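Crystal protein (Bacillus thuringiensis serovar dakota, PDB 2ZTB) is the activated form of parasporin-2, a toxin that recognizes cancer cells and, as in aerolysin-type relatives, probably kills them by forming membrane pores. Local coordinates at residues Y57-Y62 against F210-A215; Q85-N90 against R169-L174; K63-V68 against F185-T190. All coordinates share one frame; numbering follows the deposited sequence.

All three contacts use strand 61-90, or the residues leading into it, in an elongated, almost entirely beta protein. Interaction 1 lies at one end, where the segment entering that strand meets strand 210-214 through side chains. Interaction 3 follows directly in sequence, its centre about 22 Å from that of interaction 1, and there strand 61-90, already bonded to strand 168-199, continues its antiparallel pairing with it. The same two strands are still paired at interaction 2, whose centre is about 55 Å from that of interaction 3 and about 75 Å from that of interaction 1, across the chain's centre. Glycerol at interaction 1 and ethanediol at interaction 2 probably come from the crystallisation liquor.

Interaction 1 (Y57-Y62 against F210-A215); sequences YGYYCY and FWFNPA
An aromatic cluster formed by Tyr57, Tyr59, Phe210 and Phe212 joins the segment that leads from helix 53-56 into strand 61-90 to the short strand 210-214, at one end of the elongated molecule. The two segments run in nearly the same direction, 17° apart, but they meet through side chains: the CA atoms of Tyr59 and Phe212 are 7.4 Å from each other. These two residues form an offset stack, with ring centroids 3.9 Å apart and planes only 2° from parallel. Phe212 CG lies above the Tyr59 ring and Tyr59 CD1 above the Phe212 ring, while Phe212 CB adds a CH-pi contact over the same tyrosine face. Phe212 CG stands anti to its own carbonyl carbon (chi1 -51°), which carries the ring across to the tyrosines.

Helix 53-56 closes with a Schellman motif, and Gly58, at positive phi, turns the chain out of the helix between the two tyrosines. Tyr57 approaches from beside the stack: its CB is 3.6 Å from Phe212 CZ, and its ring lies oblique to both phenylalanines. Its hydroxyl comes in at the edge of Phe210, with OH 3.4 Å from CE2 of that ring. Tyr194 of strand 168-199 meets Tyr59 edge-to-face, and Ile53 of the helix touches Phe210 and Phe212. Further along, where strand 61-90 begins, the buried pair Cys61 and Ala215 makes a looser apolar contact, SG to CB 4.1 Å.

Interaction 2 (Q85-N90 against R169-L174); sequences QDTLTN and RRTIQL. With EDO (1,2-ethanediol), chain G.
Segments 85-90 and 169-174 pair as antiparallel strands, their axes 4.5 Å apart at closest approach and their directions 161° apart. They belong to the long, curled antiparallel sheet of this aerolysin-like toxin, far out towards one end of the molecule. The hydrogen-bonded pairs are Asp86 with Ile172 and Leu88 with Arg170. Each pair exchanges two backbone bonds; that from Ile172 N to Asp86 O, at 2.8 Å, is almost straight at 173°.

Side chains alternate between the two faces. On the face of Gln85, Thr87 and Thr89 the residues are polar, but they meet partly through their carbon atoms. Thr87 OG1 and Thr171 OG1 are hydrogen-bonded at 3.2 Å across a non-hydrogen-bonded backbone pair. With Thr171 OG1 beside the backbone N (chi1 -58°), the methyl CG2 is anti to that N and turned to Gln85 CG, 3.5 Å away. The side chains of Gln85 and Gln173 lie alongside each other and point the same way, and Thr87 CG2 rests against Arg169 CB at 3.8 Å.

The opposite face is more apolar: Leu88 CD1 touches Ile172 CD1 at 3.9 Å, and Val162 of strand 147-164 packs on both residues. Arg170 directs its guanidinium group away from segment 85-90, giving hydrogen bonds to Thr163 O and Gln243 O. Also on this face, the carboxylate oxygen Asp86 OD2 accepts a 2.8 Å hydrogen bond from ethanediol O1.

Interaction 3 (K63-V68 against F185-T190); sequences KNVGTV and FSAPIT
Three backbone hydrogen bonds join Asn64 and Gly66 to strand 185-190, which runs antiparallel to strand 63-65 in the long, curled sheet of this aerolysin-like toxin. Asn64 and Thr190 form the hydrogen-bonded pair: Thr190 N gives to Asn64 O at 3.0 Å, whereas the return bond from Asn64 N to Thr190 O is weak, bent to 124°. The bond from Gly66 N to Pro188 O is short, 2.8 Å, with the donor nearly in line with the carbonyl. After Val65 a loop interrupts strand 61-90, and the approach continues as a CA-H...O contact from Val68 CA to Ser186 O, 3.4 Å.

Apolar contacts gather on the side of Val65. Its two methyls have different partners: CG1, anti to the backbone N (chi1 -177°), reaches Ala187 CB at 3.7 Å, and CG2 meets Ile189 CD1 at 3.8 Å. Val68 CG1 lies against Phe185 CB at 3.6 Å. Leu226 of strand 223-247 packs on Val65, Phe185 and Ile189.

On the other side Asn64 CB is 3.5 Å from Thr190 OG1. Lys63 leads away past Phe120 and Phe122 to Tyr7 O and to salt bridges with Glu6 and Glu12, whose negative charges probably stabilise its ammonium group. The join is thus apolar around Val65 and Ile189 and polar around Asn64 and Thr190, with packing at Val68 bridging the gap until backbone bonding resumes between Ser186 and Gln69.

Interaction 1 (Y57-Y62 against F210-A215)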
loop_
_atom_site.group_PDB
_atom_site.type_symbol
_atom_site.label_atom_id
_atom_site.label_comp_id
_atom_site.label_asym_id
_atom_site.label_seq_id
_atom_site.Cartn_x
_atom_site.Cartn_y
_atom_site.Cartn_z
ATOM N N TYR A 57 34.640 11.765 -2.173
ATOM C CA TYR A 57 35.399 10.727 -1.490
ATOM C C TYR A 57 34.703 9.368 -1.403
ATOM O O TYR A 57 35.284 8.387 -0.765
ATOM C CB TYR A 57 35.856 11.236 -0.117
ATOM C CG TYR A 57 36.699 12.501 -0.206
ATOM C CD1 TYR A 57 36.110 13.766 -0.221
ATOM C CD2 TYR A 57 38.077 12.431 -0.292
ATOM C CE1 TYR A 57 36.882 14.928 -0.311
ATOM C CE2 TYR A 57 38.856 13.584 -0.370
ATOM C CZ TYR A 57 38.260 14.827 -0.382
ATOM O OH TYR A 57 39.048 15.961 -0.470
ATOM N N GLY A 58 33.467 9.306 -2.049
ATOM C CA GLY A 58 32.797 8.010 -2.199
ATOM C C GLY A 58 32.163 7.441 -0.948
ATOM O O GLY A 58 32.216 6.231 -0.713
ATOM N N TYR A 59 31.557 8.316 -0.157
ATOM C CA TYR A 59 30.836 7.932 1.057
ATOM C C TYR A 59 29.350 8.216 0.866
ATOM O O TYR A 59 28.935 9.372 0.851
ATOM C CB TYR A 59 31.356 8.724 2.255
ATOM C CG TYR A 59 32.700 8.273 2.762
ATOM C CD1 TYR A 59 33.891 8.731 2.171
ATOM C CD2 TYR A 59 32.785 7.399 3.846
ATOM C CE1 TYR A 59 35.138 8.307 2.640
ATOM C CE2 TYR A 59 34.022 6.978 4.331
ATOM C CZ TYR A 59 35.191 7.433 3.725
ATOM O OH TYR A 59 36.400 7.014 4.223
ATOM N N TYR A 60 28.562 7.157 0.692
ATOM C CA TYR A 60 27.134 7.291 0.411
ATOM C C TYR A 60 26.279 6.811 1.570
ATOM O O TYR A 60 26.788 6.233 2.530
ATOM C CB TYR A 60 26.763 6.566 -0.893
ATOM C CG TYR A 60 27.409 7.196 -2.099
ATOM C CD1 TYR A 60 28.577 6.649 -2.662
ATOM C CD2 TYR A 60 26.885 8.361 -2.654
ATOM C CE1 TYR A 60 29.183 7.239 -3.758
ATOM C CE2 TYR A 60 27.477 8.957 -3.740
ATOM C CZ TYR A 60 28.628 8.397 -4.291
ATOM O OH TYR A 60 29.203 9.001 -5.380
ATOM N N CYS A 61 24.979 7.073 1.480
ATOM C CA CYS A 61 24.043 6.722 2.540
ATOM C C CYS A 61 22.674 6.388 1.945
ATOM O O CYS A 61 22.111 7.165 1.163
ATOM C CB CYS A 61 23.947 7.857 3.565
ATOM S SG CYS A 61 22.915 7.522 4.977
ATOM N N TYR A 62 22.160 5.225 2.333
ATOM C CA TYR A 62 20.986 4.638 1.705
ATOM C C TYR A 62 19.913 4.341 2.719
ATOM O O TYR A 62 20.206 4.002 3.860
ATOM C CB TYR A 62 21.341 3.328 0.993
ATOM C CG TYR A 62 22.491 3.417 0.021
ATOM C CD1 TYR A 62 23.801 3.131 0.429
ATOM C CD2 TYR A 62 22.281 3.774 -1.309
ATOM C CE1 TYR A 62 24.871 3.205 -0.460
ATOM C CE2 TYR A 62 23.351 3.842 -2.213
ATOM C CZ TYR A 62 24.635 3.560 -1.780
ATOM O OH TYR A 62 25.690 3.627 -2.676
ATOM N N PHE A 210 38.187 17.346 6.454
ATOM C CA PHE A 210 37.024 16.569 6.029
ATOM C C PHE A 210 36.905 15.249 6.768
ATOM O O PHE A 210 37.856 14.464 6.796
ATOM C CB PHE A 210 37.060 16.266 4.517
ATOM C CG PHE A 210 37.261 17.478 3.636
ATOM C CD1 PHE A 210 36.830 18.744 4.027
ATOM C CD2 PHE A 210 37.854 17.338 2.388
ATOM C CE1 PHE A 210 37.017 19.845 3.215
ATOM C CE2 PHE A 210 38.033 18.440 1.557
ATOM C CZ PHE A 210 37.616 19.698 1.980
ATOM N N TRP A 211 35.710 14.994 7.305
ATOM C CA TRP A 211 35.418 13.760 8.029
ATOM C C TRP A 211 34.113 13.100 7.607
ATOM O O TRP A 211 33.163 13.777 7.227
ATOM C CB TRP A 211 35.391 14.030 9.540
ATOM C CG TRP A 211 36.744 14.300 10.051
ATOM C CD1 TRP A 211 37.319 15.516 10.227
ATOM C CD2 TRP A 211 37.725 13.326 10.420
ATOM N NE1 TRP A 211 38.592 15.367 10.685
ATOM C CE2 TRP A 211 38.872 14.031 10.817
ATOM C CE3 TRP A 211 37.737 11.920 10.465
ATOM C CZ2 TRP A 211 40.040 13.389 11.259
ATOM C CZ3 TRP A 211 38.915 11.277 10.907
ATOM C CH2 TRP A 211 40.032 12.019 11.303
ATOM N N PHE A 212 34.086 11.770 7.711
ATOM C CA PHE A 212 32.897 10.946 7.483
ATOM C C PHE A 212 32.622 10.073 8.684
ATOM O O PHE A 212 33.545 9.505 9.273
ATOM C CB PHE A 212 33.066 10.099 6.216
ATOM C CG PHE A 212 33.474 10.910 5.034
ATOM C CD1 PHE A 212 34.823 11.104 4.745
ATOM C CD2 PHE A 212 32.512 11.542 4.248
ATOM C CE1 PHE A 212 35.215 11.897 3.687
ATOM C CE2 PHE A 212 32.890 12.342 3.176
ATOM C CZ PHE A 212 34.246 12.518 2.896
ATOM N N ASN A 213 31.359 10.002 9.071
ATOM C CA ASN A 213 30.929 9.171 10.179
ATOM C C ASN A 213 29.717 8.393 9.745
ATOM O O ASN A 213 28.890 8.917 8.998
ATOM C CB ASN A 213 30.591 10.020 11.411
ATOM C CG ASN A 213 31.815 10.390 12.200
ATOM O OD1 ASN A 213 32.200 9.695 13.135
ATOM N ND2 ASN A 213 32.455 11.472 11.809
ATOM N N PRO A 214 29.609 7.127 10.186
ATOM C CA PRO A 214 28.404 6.366 9.842
ATOM C C PRO A 214 27.168 7.098 10.326
ATOM O O PRO A 214 27.217 7.798 11.343
ATOM C CB PRO A 214 28.577 5.034 10.592
ATOM C CG PRO A 214 29.687 5.254 11.541
ATOM C CD PRO A 214 30.556 6.337 10.991
ATOM N N ALA A 215 26.076 6.945 9.582
ATOM C CA ALA A 215 24.774 7.526 9.915
ATOM C C ALA A 215 24.373 7.362 11.393
ATOM O O ALA A 215 23.794 8.269 11.979
ATOM C CB ALA A 215 23.689 6.927 8.977
#

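Interaction 2 (Q85-N90 against R169-L174)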
loop_
_atom_site.group_PDB
_atom_site.type_symbol
_atom_site.label_atom_id
_atom_site.label_comp_id
_atom_site.label_asym_id
_atom_site.label_seq_id
_atom_site.Cartn_x
_atom_site.Cartn_y
_atom_site.Cartn_z
ATOM N N GLN A 85 -32.997 -8.555 -10.221
ATOM C CA GLN A 85 -34.348 -8.864 -9.824
ATOM C C GLN A 85 -35.319 -8.628 -10.977
ATOM O O GLN A 85 -35.313 -7.573 -11.601
ATOM C CB GLN A 85 -34.751 -8.036 -8.605
ATOM C CG GLN A 85 -36.043 -8.504 -7.974
ATOM C CD GLN A 85 -36.485 -7.644 -6.824
ATOM O OE1 GLN A 85 -37.526 -7.003 -6.895
ATOM N NE2 GLN A 85 -35.720 -7.639 -5.752
ATOM N N ASP A 86 -36.153 -9.632 -11.239
ATOM C CA ASP A 86 -37.113 -9.603 -12.328
ATOM C C ASP A 86 -38.447 -10.150 -11.844
ATOM O O ASP A 86 -38.502 -11.092 -11.053
ATOM C CB ASP A 86 -36.598 -10.409 -13.531
ATOM C CG ASP A 86 -35.453 -9.705 -14.261
ATOM O OD1 ASP A 86 -35.700 -8.675 -14.934
ATOM O OD2 ASP A 86 -34.295 -10.163 -14.154
ATOM N N THR A 87 -39.525 -9.542 -12.319
ATOM C CA THR A 87 -40.860 -9.966 -11.946
ATOM C C THR A 87 -41.597 -10.424 -13.186
ATOM O O THR A 87 -41.590 -9.727 -14.199
ATOM C CB THR A 87 -41.610 -8.831 -11.228
ATOM O OG1 THR A 87 -40.886 -8.478 -10.039
ATOM C CG2 THR A 87 -43.028 -9.256 -10.851
ATOM N N LEU A 88 -42.190 -11.617 -13.110
ATOM C CA LEU A 88 -43.061 -12.137 -14.159
ATOM C C LEU A 88 -44.526 -11.905 -13.787
ATOM O O LEU A 88 -44.973 -12.315 -12.715
ATOM C CB LEU A 88 -42.806 -13.635 -14.394
ATOM C CG LEU A 88 -41.447 -14.087 -14.951
ATOM C CD1 LEU A 88 -41.305 -15.609 -14.907
ATOM C CD2 LEU A 88 -41.227 -13.564 -16.375
ATOM N N THR A 89 -45.270 -11.253 -14.674
ATOM C CA THR A 89 -46.688 -10.991 -14.429
ATOM C C THR A 89 -47.565 -11.874 -15.319
ATOM O O THR A 89 -47.353 -11.947 -16.533
ATOM C CB THR A 89 -47.036 -9.492 -14.592
ATOM O OG1 THR A 89 -46.206 -8.716 -13.715
ATOM C CG2 THR A 89 -48.498 -9.222 -14.246
ATOM N N ASN A 90 -48.524 -12.560 -14.694
ATOM C CA ASN A 90 -49.504 -13.376 -15.409
ATOM C C ASN A 90 -50.877 -12.708 -15.387
ATOM O O ASN A 90 -51.588 -12.747 -14.375
ATOM C CB ASN A 90 -49.584 -14.795 -14.825
ATOM C CG ASN A 90 -50.309 -15.773 -15.745
ATOM O OD1 ASN A 90 -50.819 -15.395 -16.804
ATOM N ND2 ASN A 90 -50.351 -17.044 -15.342
ATOM N N ARG A 169 -48.250 -12.243 -9.887
ATOM C CA ARG A 169 -46.885 -11.963 -10.284
ATOM C C ARG A 169 -45.956 -12.828 -9.442
ATOM O O ARG A 169 -46.331 -13.296 -8.362
ATOM C CB ARG A 169 -46.558 -10.478 -10.098
ATOM C CG ARG A 169 -46.895 -9.944 -8.718
ATOM C CD ARG A 169 -47.061 -8.434 -8.722
ATOM N NE ARG A 169 -47.532 -7.938 -7.427
ATOM C CZ ARG A 169 -46.776 -7.862 -6.326
ATOM N NH1 ARG A 169 -45.503 -8.268 -6.341
ATOM N NH2 ARG A 169 -47.302 -7.389 -5.200
ATOM N N ARG A 170 -44.740 -13.024 -9.941
ATOM C CA ARG A 170 -43.740 -13.829 -9.258
ATOM C C ARG A 170 -42.359 -13.232 -9.484
ATOM O O ARG A 170 -41.930 -13.076 -10.631
ATOM C CB ARG A 170 -43.808 -15.281 -9.757
ATOM C CG ARG A 170 -43.195 -16.271 -8.800
ATOM C CD ARG A 170 -43.725 -17.690 -8.977
ATOM N NE ARG A 170 -43.113 -18.543 -7.961
ATOM C CZ ARG A 170 -43.050 -19.870 -8.000
ATOM N NH1 ARG A 170 -43.570 -20.558 -9.012
ATOM N NH2 ARG A 170 -42.450 -20.510 -7.005
ATOM N N THR A 171 -41.679 -12.903 -8.386
ATOM C CA THR A 171 -40.351 -12.284 -8.418
ATOM C C THR A 171 -39.210 -13.317 -8.354
ATOM O O THR A 171 -39.269 -14.291 -7.588
ATOM C CB THR A 171 -40.189 -11.241 -7.271
ATOM O OG1 THR A 171 -41.197 -10.237 -7.399
ATOM C CG2 THR A 171 -38.856 -10.556 -7.330
ATOM N N ILE A 172 -38.191 -13.089 -9.179
ATOM C CA ILE A 172 -36.976 -13.900 -9.217
ATOM C C ILE A 172 -35.784 -12.983 -8.942
ATOM O O ILE A 172 -35.682 -11.914 -9.531
ATOM C CB ILE A 172 -36.791 -14.596 -10.594
ATOM C CG1 ILE A 172 -37.968 -15.533 -10.898
ATOM C CG2 ILE A 172 -35.468 -15.355 -10.666
ATOM C CD1 ILE A 172 -38.987 -14.947 -11.845
ATOM N N GLN A 173 -34.904 -13.395 -8.033
ATOM C CA GLN A 173 -33.699 -12.633 -7.736
ATOM C C GLN A 173 -32.439 -13.423 -8.014
ATOM O O GLN A 173 -32.422 -14.642 -7.880
ATOM C CB GLN A 173 -33.690 -12.148 -6.276
ATOM C CG GLN A 173 -34.989 -11.430 -5.851
ATOM C CD GLN A 173 -35.081 -11.216 -4.351
ATOM O OE1 GLN A 173 -34.740 -12.100 -3.566
ATOM N NE2 GLN A 173 -35.560 -10.043 -3.945
ATOM N N LEU A 174 -31.386 -12.708 -8.412
ATOM C CA LEU A 174 -30.043 -13.254 -8.403
ATOM C C LEU A 174 -29.334 -12.653 -7.203
ATOM O O LEU A 174 -29.249 -11.429 -7.070
ATOM C CB LEU A 174 -29.295 -12.935 -9.703
ATOM C CG LEU A 174 -27.851 -13.455 -9.828
ATOM C CD1 LEU A 174 -27.786 -14.970 -9.853
ATOM C CD2 LEU A 174 -27.206 -12.889 -11.066
HETATM C C1 EDO G . -32.007 -8.896 -16.765
HETATM O O1 EDO G . -31.928 -9.644 -15.543
HETATM C C2 EDO G . -31.950 -7.405 -16.445
HETATM O O2 EDO G . -31.626 -6.633 -17.611
#

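Interaction 3 (K63-V68 against F185-T190)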
loop_
_atom_site.group_PDB
_atom_site.type_symbol
_atom_site.label_atom_id
_atom_site.label_comp_id
_atom_site.label_asym_id
_atom_site.label_seq_id
_atom_site.Cartn_x
_atom_site.Cartn_y
_atom_site.Cartn_z
ATOM N N LYS A 63 18.668 4.503 2.285
ATOM C CA LYS A 63 17.498 3.958 2.956
ATOM C C LYS A 63 17.061 2.699 2.185
ATOM O O LYS A 63 17.226 2.609 0.960
ATOM C CB LYS A 63 16.374 5.000 3.022
ATOM C CG LYS A 63 16.029 5.692 1.699
ATOM C CD LYS A 63 14.746 6.508 1.867
ATOM C CE LYS A 63 14.214 7.034 0.556
ATOM N NZ LYS A 63 14.979 8.144 -0.078
ATOM N N ASN A 64 16.541 1.723 2.927
ATOM C CA ASN A 64 16.238 0.398 2.407
ATOM C C ASN A 64 14.888 -0.048 2.939
ATOM O O ASN A 64 14.548 0.241 4.080
ATOM C CB ASN A 64 17.270 -0.639 2.876
ATOM C CG ASN A 64 18.712 -0.224 2.610
ATOM O OD1 ASN A 64 19.326 0.511 3.395
ATOM N ND2 ASN A 64 19.264 -0.714 1.521
ATOM N N VAL A 65 14.146 -0.783 2.114
ATOM C CA VAL A 65 12.958 -1.501 2.559
ATOM C C VAL A 65 13.352 -2.971 2.610
ATOM O O VAL A 65 13.962 -3.491 1.678
ATOM C CB VAL A 65 11.743 -1.265 1.606
ATOM C CG1 VAL A 65 10.486 -1.971 2.116
ATOM C CG2 VAL A 65 11.474 0.234 1.424
ATOM N N GLY A 66 13.050 -3.631 3.719
ATOM C CA GLY A 66 13.347 -5.051 3.850
ATOM C C GLY A 66 12.204 -5.880 3.286
ATOM O O GLY A 66 11.356 -5.381 2.535
ATOM N N THR A 67 12.177 -7.150 3.663
ATOM C CA THR A 67 11.187 -8.088 3.176
ATOM C C THR A 67 9.844 -7.760 3.808
ATOM O O THR A 67 9.749 -7.578 5.029
ATOM C CB THR A 67 11.605 -9.533 3.504
ATOM O OG1 THR A 67 12.979 -9.714 3.134
ATOM C CG2 THR A 67 10.746 -10.547 2.759
ATOM N N VAL A 68 8.829 -7.669 2.948
ATOM C CA VAL A 68 7.447 -7.431 3.327
ATOM C C VAL A 68 6.868 -8.678 3.987
ATOM O O VAL A 68 6.924 -9.762 3.411
ATOM C CB VAL A 68 6.592 -7.054 2.076
ATOM C CG1 VAL A 68 5.120 -6.803 2.458
ATOM C CG2 VAL A 68 7.176 -5.827 1.368
ATOM N N PHE A 185 0.338 -5.583 5.915
ATOM C CA PHE A 185 1.746 -5.892 5.700
ATOM C C PHE A 185 2.654 -4.847 6.346
ATOM O O PHE A 185 2.225 -3.744 6.674
ATOM C CB PHE A 185 2.055 -6.102 4.205
ATOM C CG PHE A 185 1.752 -4.910 3.329
ATOM C CD1 PHE A 185 2.663 -3.842 3.226
ATOM C CD2 PHE A 185 0.573 -4.861 2.584
ATOM C CE1 PHE A 185 2.391 -2.736 2.405
ATOM C CE2 PHE A 185 0.284 -3.755 1.757
ATOM C CZ PHE A 185 1.197 -2.684 1.672
ATOM N N SER A 186 3.899 -5.228 6.586
ATOM C CA SER A 186 4.899 -4.300 7.100
ATOM C C SER A 186 6.254 -4.746 6.587
ATOM O O SER A 186 6.402 -5.870 6.115
ATOM C CB SER A 186 4.877 -4.224 8.632
ATOM O OG SER A 186 5.145 -5.482 9.220
ATOM N N ALA A 187 7.216 -3.833 6.635
ATOM C CA ALA A 187 8.598 -4.104 6.276
ATOM C C ALA A 187 9.471 -3.147 7.088
ATOM O O ALA A 187 9.093 -1.988 7.293
ATOM C CB ALA A 187 8.814 -3.880 4.793
ATOM N N PRO A 188 10.631 -3.630 7.569
ATOM C CA PRO A 188 11.570 -2.719 8.221
ATOM C C PRO A 188 12.201 -1.766 7.197
ATOM O O PRO A 188 12.503 -2.169 6.066
ATOM C CB PRO A 188 12.626 -3.660 8.802
ATOM C CG PRO A 188 12.561 -4.897 7.907
ATOM C CD PRO A 188 11.124 -5.027 7.535
ATOM N N ILE A 189 12.337 -0.503 7.582
ATOM C CA ILE A 189 13.166 0.449 6.855
ATOM C C ILE A 189 14.499 0.564 7.600
ATOM O O ILE A 189 14.513 0.714 8.829
ATOM C CB ILE A 189 12.536 1.872 6.813
ATOM C CG1 ILE A 189 11.066 1.848 6.311
ATOM C CG2 ILE A 189 13.451 2.853 6.055
ATOM C CD1 ILE A 189 10.918 1.704 4.840
ATOM N N THR A 190 15.608 0.512 6.869
ATOM C CA THR A 190 16.929 0.637 7.492
ATOM C C THR A 190 17.820 1.617 6.743
ATOM O O THR A 190 17.800 1.677 5.510
ATOM C CB THR A 190 17.667 -0.711 7.607
ATOM O OG1 THR A 190 17.917 -1.228 6.295
ATOM C CG2 THR A 190 16.860 -1.725 8.432
#